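Local atomic coordinates of 4-hydroxybutyrate CoA-transferase (Porphyromonas gingivalis, PDB entry 3EH7), a protein that probably transfers coenzyme A between carboxylic acids, being a putative 4-hydroxybutyrate CoA-transferase of the acetyl-CoA hydrolase/transferase family. Residues A[33-38]-A[271-276]; A[61-66]-A[333-338]; A[326-331]-A[378-383]. One frame throughout, in Å; residues are numbered along the deposited sequence.

Contact 1 (A[33-38]-A[271-276]); sequences LSHAAG and ATFLMG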
# COMPACT_ATOMS: atom_id res chain seq x y z
N LEU A 33 -6.30 -16.49 20.07
CA LEU A 33 -5.97 -16.16 21.46
C LEU A 33 -5.77 -14.70 21.55
O LEU A 33 -5.30 -14.12 20.59
CB LEU A 33 -4.66 -16.82 21.89
CG LEU A 33 -4.55 -18.35 21.88
CD1 LEU A 33 -3.18 -18.74 22.38
CD2 LEU A 33 -5.62 -18.96 22.74
N SER A 34 -6.08 -14.11 22.70
CA SER A 34 -5.68 -12.72 22.95
C SER A 34 -4.21 -12.51 22.62
O SER A 34 -3.36 -13.35 22.93
CB SER A 34 -5.92 -12.29 24.40
OG SER A 34 -7.28 -12.15 24.73
N HIS A 35 -3.93 -11.38 21.99
CA HIS A 35 -2.61 -11.05 21.47
C HIS A 35 -1.60 -10.70 22.56
O HIS A 35 -1.95 -10.11 23.58
CB HIS A 35 -2.73 -9.87 20.49
CG HIS A 35 -1.45 -9.51 19.81
ND1 HIS A 35 -0.63 -10.45 19.24
CD2 HIS A 35 -0.88 -8.31 19.55
CE1 HIS A 35 0.42 -9.85 18.69
NE2 HIS A 35 0.30 -8.55 18.88
N ALA A 36 -0.34 -11.05 22.31
CA ALA A 36 0.83 -10.54 23.05
C ALA A 36 0.70 -10.69 24.57
O ALA A 36 0.63 -11.83 25.07
CB ALA A 36 1.18 -9.07 22.61
N ALA A 37 0.70 -9.58 25.30
CA ALA A 37 0.81 -9.64 26.77
C ALA A 37 -0.45 -10.20 27.42
O ALA A 37 -0.41 -10.65 28.57
CB ALA A 37 1.14 -8.26 27.37
N GLY A 38 -1.55 -10.19 26.67
CA GLY A 38 -2.82 -10.65 27.18
C GLY A 38 -3.13 -12.08 26.83
O GLY A 38 -4.26 -12.49 26.89
N ALA A 271 -4.22 3.37 21.06
CA ALA A 271 -3.44 2.20 20.71
C ALA A 271 -4.41 1.05 20.44
O ALA A 271 -5.60 1.20 20.64
CB ALA A 271 -2.44 1.82 21.86
N THR A 272 -3.90 -0.09 19.99
CA THR A 272 -4.73 -1.28 19.81
C THR A 272 -4.33 -2.42 20.73
O THR A 272 -5.17 -3.24 21.06
CB THR A 272 -4.83 -1.70 18.31
OG1 THR A 272 -5.96 -2.56 18.12
CG2 THR A 272 -3.55 -2.38 17.77
N PHE A 273 -3.08 -2.44 21.21
CA PHE A 273 -2.63 -3.35 22.27
C PHE A 273 -1.49 -2.69 23.06
O PHE A 273 -0.91 -1.66 22.65
CB PHE A 273 -2.29 -4.77 21.74
CG PHE A 273 -0.92 -4.91 21.09
CD1 PHE A 273 -0.73 -4.58 19.74
CD2 PHE A 273 0.16 -5.40 21.80
CE1 PHE A 273 0.52 -4.71 19.11
CE2 PHE A 273 1.45 -5.53 21.19
CZ PHE A 273 1.62 -5.20 19.84
N LEU A 274 -1.22 -3.25 24.24
CA LEU A 274 -0.22 -2.68 25.17
C LEU A 274 0.61 -3.79 25.76
O LEU A 274 0.12 -4.91 25.95
CB LEU A 274 -0.90 -1.95 26.32
CG LEU A 274 -1.79 -0.79 25.93
CD1 LEU A 274 -2.61 -0.33 27.12
CD2 LEU A 274 -0.97 0.36 25.30
N MSE A 275 1.88 -3.49 26.02
CA MSE A 275 2.77 -4.40 26.74
C MSE A 275 3.91 -3.62 27.39
O MSE A 275 4.44 -2.68 26.80
CB MSE A 275 3.35 -5.44 25.77
CG MSE A 275 4.32 -6.40 26.44
SE MSE A 275 4.62 -8.00 25.40
CE MSE A 275 3.65 -7.52 23.80
N GLY A 276 4.27 -4.00 28.61
CA GLY A 276 5.34 -3.31 29.33
C GLY A 276 5.48 -3.89 30.71
O GLY A 276 5.17 -5.05 30.92
O HOH W 1 -1.02 -7.07 24.80

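Contact 2 (A[61-66]-A[333-338]); sequences HMLCLG and KQFSGT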
# COMPACT_ATOMS: atom_id res chain seq x y z
N HIS A 61 -2.40 -16.70 15.78
CA HIS A 61 -1.71 -15.72 16.62
C HIS A 61 -0.84 -14.82 15.72
O HIS A 61 -0.68 -15.09 14.54
CB HIS A 61 -0.83 -16.42 17.64
CG HIS A 61 0.31 -17.17 17.03
ND1 HIS A 61 1.44 -16.53 16.54
CD2 HIS A 61 0.48 -18.48 16.76
CE1 HIS A 61 2.25 -17.43 16.02
NE2 HIS A 61 1.69 -18.62 16.14
N MSE A 62 -0.30 -13.75 16.29
CA MSE A 62 0.58 -12.87 15.54
C MSE A 62 1.86 -12.64 16.29
O MSE A 62 2.36 -11.53 16.32
CB MSE A 62 -0.11 -11.55 15.28
CG MSE A 62 -1.31 -11.71 14.45
SE MSE A 62 -2.08 -9.98 14.03
CE MSE A 62 -3.62 -10.69 13.28
N LEU A 63 2.38 -13.69 16.90
CA LEU A 63 3.60 -13.61 17.68
C LEU A 63 4.76 -14.17 16.89
O LEU A 63 4.57 -15.01 16.00
CB LEU A 63 3.47 -14.42 18.96
CG LEU A 63 2.25 -14.05 19.80
CD1 LEU A 63 1.95 -15.13 20.82
CD2 LEU A 63 2.48 -12.66 20.48
N CYS A 64 5.95 -13.68 17.21
CA CYS A 64 7.19 -14.29 16.74
C CYS A 64 7.68 -15.26 17.79
O CYS A 64 8.38 -14.88 18.73
CB CYS A 64 8.25 -13.23 16.53
SG CYS A 64 7.71 -11.97 15.41
N LEU A 65 7.30 -16.52 17.62
CA LEU A 65 7.71 -17.57 18.53
C LEU A 65 9.19 -17.86 18.24
O LEU A 65 9.58 -18.05 17.08
CB LEU A 65 6.85 -18.82 18.31
CG LEU A 65 5.32 -18.65 18.37
CD1 LEU A 65 4.65 -20.01 18.27
CD2 LEU A 65 4.91 -17.92 19.63
N GLY A 66 10.02 -17.85 19.28
CA GLY A 66 11.48 -18.01 19.11
C GLY A 66 12.19 -16.71 18.76
O GLY A 66 13.34 -16.73 18.32
N LYS A 333 14.17 -10.20 16.68
CA LYS A 333 14.28 -10.15 18.15
C LYS A 333 13.08 -9.42 18.75
O LYS A 333 13.24 -8.49 19.54
CB LYS A 333 15.61 -9.49 18.57
N GLN A 334 11.88 -9.85 18.36
CA GLN A 334 10.62 -9.20 18.75
C GLN A 334 9.54 -10.23 19.07
O GLN A 334 9.49 -11.27 18.42
CB GLN A 334 10.13 -8.34 17.59
CG GLN A 334 9.12 -7.29 17.99
CD GLN A 334 9.73 -5.94 18.33
OE1 GLN A 334 9.14 -5.18 19.08
NE2 GLN A 334 10.90 -5.65 17.77
N PHE A 335 8.68 -9.94 20.05
CA PHE A 335 7.60 -10.86 20.48
C PHE A 335 6.35 -10.76 19.56
O PHE A 335 5.67 -11.76 19.32
CB PHE A 335 7.21 -10.54 21.93
CG PHE A 335 6.32 -11.58 22.62
CD1 PHE A 335 6.53 -12.96 22.47
CD2 PHE A 335 5.29 -11.17 23.48
CE1 PHE A 335 5.70 -13.89 23.15
CE2 PHE A 335 4.48 -12.10 24.17
CZ PHE A 335 4.67 -13.44 24.00
N SER A 336 6.06 -9.56 19.05
CA SER A 336 4.87 -9.33 18.20
C SER A 336 5.28 -9.21 16.73
O SER A 336 6.14 -8.41 16.38
CB SER A 336 4.11 -8.07 18.66
OG SER A 336 3.02 -7.77 17.81
N GLY A 337 4.66 -10.03 15.89
CA GLY A 337 4.91 -10.01 14.46
C GLY A 337 3.63 -9.76 13.71
O GLY A 337 3.18 -10.59 12.93
N THR A 338 3.03 -8.60 13.95
CA THR A 338 1.73 -8.25 13.37
C THR A 338 1.85 -7.78 11.90
O THR A 338 0.85 -7.72 11.19
CB THR A 338 1.13 -7.07 14.11
OG1 THR A 338 1.98 -5.93 13.92
CG2 THR A 338 0.97 -7.40 15.62

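Contact 3 (A[326-331]-A[378-383]); sequences VSECIG and EGAAVT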
# COMPACT_ATOMS: atom_id res chain seq x y z
N VAL A 326 12.20 -5.35 3.92
CA VAL A 326 11.82 -6.68 4.37
C VAL A 326 11.78 -6.67 5.90
O VAL A 326 12.77 -6.38 6.56
CB VAL A 326 12.82 -7.72 3.90
CG1 VAL A 326 12.51 -9.09 4.46
CG2 VAL A 326 12.86 -7.73 2.36
N SER A 327 10.61 -6.97 6.43
CA SER A 327 10.41 -7.06 7.86
C SER A 327 9.63 -8.35 8.16
O SER A 327 8.46 -8.46 7.84
CB SER A 327 9.62 -5.86 8.31
OG SER A 327 9.47 -5.93 9.70
N GLU A 328 10.30 -9.33 8.76
CA GLU A 328 9.68 -10.61 9.11
C GLU A 328 10.00 -10.88 10.60
O GLU A 328 10.76 -10.14 11.24
CB GLU A 328 10.19 -11.73 8.16
CG GLU A 328 9.81 -11.57 6.60
CD GLU A 328 10.75 -12.38 5.60
OE1 GLU A 328 11.94 -12.63 5.96
OE2 GLU A 328 10.33 -12.75 4.48
N CYS A 329 9.38 -11.91 11.18
CA CYS A 329 9.71 -12.33 12.56
C CYS A 329 11.17 -12.77 12.73
O CYS A 329 11.83 -12.32 13.67
CB CYS A 329 8.83 -13.50 13.02
SG CYS A 329 7.25 -13.02 13.73
N ILE A 330 11.64 -13.66 11.85
CA ILE A 330 13.01 -14.25 11.97
C ILE A 330 14.09 -13.19 11.83
O ILE A 330 14.16 -12.50 10.81
CB ILE A 330 13.30 -15.35 10.91
CG1 ILE A 330 12.46 -16.61 11.17
CG2 ILE A 330 14.80 -15.71 10.91
CD1 ILE A 330 12.39 -17.58 9.98
N GLY A 331 14.93 -13.07 12.86
CA GLY A 331 15.94 -12.03 12.93
C GLY A 331 15.49 -10.76 13.63
O GLY A 331 16.32 -9.93 13.95
N GLU A 378 17.18 -14.25 -0.74
CA GLU A 378 16.46 -15.18 -1.59
C GLU A 378 15.14 -15.57 -0.96
O GLU A 378 15.12 -16.05 0.15
CB GLU A 378 17.33 -16.43 -1.72
CG GLU A 378 16.75 -17.52 -2.53
CD GLU A 378 17.08 -17.35 -3.97
OE1 GLU A 378 17.29 -16.19 -4.40
OE2 GLU A 378 17.12 -18.39 -4.66
N GLY A 379 14.03 -15.34 -1.66
CA GLY A 379 12.72 -15.70 -1.15
C GLY A 379 12.15 -14.77 -0.09
O GLY A 379 11.05 -15.02 0.42
N ALA A 380 12.85 -13.70 0.27
CA ALA A 380 12.36 -12.80 1.29
C ALA A 380 11.06 -12.11 0.83
O ALA A 380 10.88 -11.85 -0.37
CB ALA A 380 13.41 -11.77 1.67
N ALA A 381 10.17 -11.85 1.78
CA ALA A 381 8.92 -11.13 1.51
C ALA A 381 9.08 -9.64 1.76
O ALA A 381 9.37 -9.22 2.89
CB ALA A 381 7.80 -11.70 2.34
N VAL A 382 8.94 -8.85 0.70
CA VAL A 382 8.85 -7.42 0.82
C VAL A 382 7.61 -7.04 1.64
O VAL A 382 6.53 -7.58 1.42
CB VAL A 382 8.86 -6.71 -0.58
CG1 VAL A 382 8.62 -5.22 -0.42
CG2 VAL A 382 10.21 -6.97 -1.29
N THR A 383 7.77 -6.15 2.62
CA THR A 383 6.65 -5.76 3.47
C THR A 383 6.29 -4.30 3.34
O THR A 383 5.14 -3.92 3.64
CB THR A 383 6.85 -6.16 4.96
OG1 THR A 383 8.07 -5.61 5.45
CG2 THR A 383 6.90 -7.72 5.09
O HOH W 2 9.95 -15.29 2.81

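Contact 1 (A[33-38]-A[271-276])
H35 sends its ring across the contact with CG trans to the backbone N (chi1 -176°), and F273 answers from the other segment with CG lodged between its own backbone N and carbonyl carbon (chi1 80°). These rotations bring the rings together as a T-shaped pair. The imidazole brings its edge, CD2 and NE2, over the phenyl face; the centroids are 4.5 Å apart and the planes stand at 74°. H35 CD2 lies 3.7 Å from F273 CG, and H35 NE2 3.7 Å from F273 CZ, so the edge spans the face. The methyl of A36 sits over the centre of one face of the imidazole and also reaches F273 CE2 obliquely at 3.8 Å. A36 and A37 form the corner of a type II' turn, A36 having the positive phi this turn needs, and G38 N closes it on H35 O at 3.1 Å. From that turn A37 CB packs 3.8 Å from CG of the selenomethionine M275, a tentative contact because a second conformer exists. Water 1 spans the backbones: it probably donates to L274 O at 2.7 Å and weakly accepts from A37 N at 3.1 Å. The turn follows strand 30-33 of the six-stranded parallel sheet; 271-276 leaves strand 269-271 of the nine-stranded sheet and pairs through 273-274 with strand 243-244. The buried contact thus joins C-terminal strand ends of two halves, consistent with their Rossmann-like families. S336 probably hydrogen-bonds H35 NE2, and D143 touches both rings. With its edge on a phenyl face, a methyl over one of its own faces and a hydroxyl at NE2, the imidazole is confined in rotation, and its C-H edge probably gains from the electron-rich phenyl face.

Contact 2 (A[61-66]-A[333-338])
Q334 opens the contact with its carbonyl, Q334 O lying in close van der Waals contact with C64 CB at 3.0 Å. F335 does more. Its O accepts C64 N at 2.9 Å, a fairly straight bond (158° at the hydrogen) with the donor well above the carbonyl plane, and also takes a CA-H...O contact from L63 CA at 3.2 Å. L63 turns CG anti to its carbonyl carbon (chi1 -54°), which brings CD2 over the F335 ring, 4.2 Å from the centroid and 7° off the normal, a clear CH-pi contact. S336 forms a single backbone bridge with L63; H35 is the probable partner of its OG. G337 N gives its proton to M62 O at 2.8 Å, and lacking a side chain it lets C64 SG come within 3.5 Å of G337 CA. T338 CG2 lies 4.3 Å from SE of the selenomethionine M62; its OG1 is held by E242 and G340. H61 ND1 accepts L63 N in its ring plane within the facing loop. Two backbone bonds flanking one bridge thus tie a loop of the N-terminal half to one of the C-terminal half, and the C64-C329 disulfide adds a covalent link.

Contact 3 (A[326-331]-A[378-383])
E328 reaches over to the backbone of A381, and its carboxylate makes a short, nearly straight bond. CG lies anti to the carbonyl carbon (chi1 -64°) and the chain runs on extended, which carries OE2 to A381 N at 2.9 Å. The angle at the hydrogen is 168°, although the N-H comes from above the carboxylate plane. Water 2 gives OE2 a second proton at 3.1 Å and spends its other on G379 O at 2.6 Å, so one oxygen serves two donors and a neighbouring carbonyl is satisfied. S327 N is less well served: it points to T383 OG1 at 3.0 Å, but the angle of 124° makes this bond weak, and OG1 has another weak partner in V325 O. The S327 hydroxyl turns to Q341 instead. The S327 bond involves strand 382-384, within this chain an edge strand of a small four-stranded mixed sheet whose neighbour 325-326 runs antiparallel, whereas E328 ties the loop after 325-326 to the loop leading into 382-384. V326 CG1 makes an apolar contact with A380 CB at 4.0 Å, and the same methyl rests against A381 O at 3.5 Å. Polar backbone atoms of 378-383 also find partners on the second subunit: Q324 of that subunit accepts from V382 N through OE1 and donates to A380 O through NE2, while V382 packs on V382 of the other copy.

Overall arrangement
The three contacts form a chain of touching neighbours running from the buried middle of the protein to the dimer interface. Contact 1 and contact 2 have centres 11 Å apart and meet through a probable hydrogen bond between H35 NE2 and S336 OG at 3.0 Å. Contact 2 and contact 3, centres 13 Å apart, are fastened by the disulfide, C64 SG to C329 SG at 2.0 Å. Contacts 1 and 3 do not touch: their centres lie 23 Å apart and their nearest atoms about 9 Å. Contacts 1 and 2 both bridge the two halves of the chain, whereas contact 3 stays within the C-terminal half.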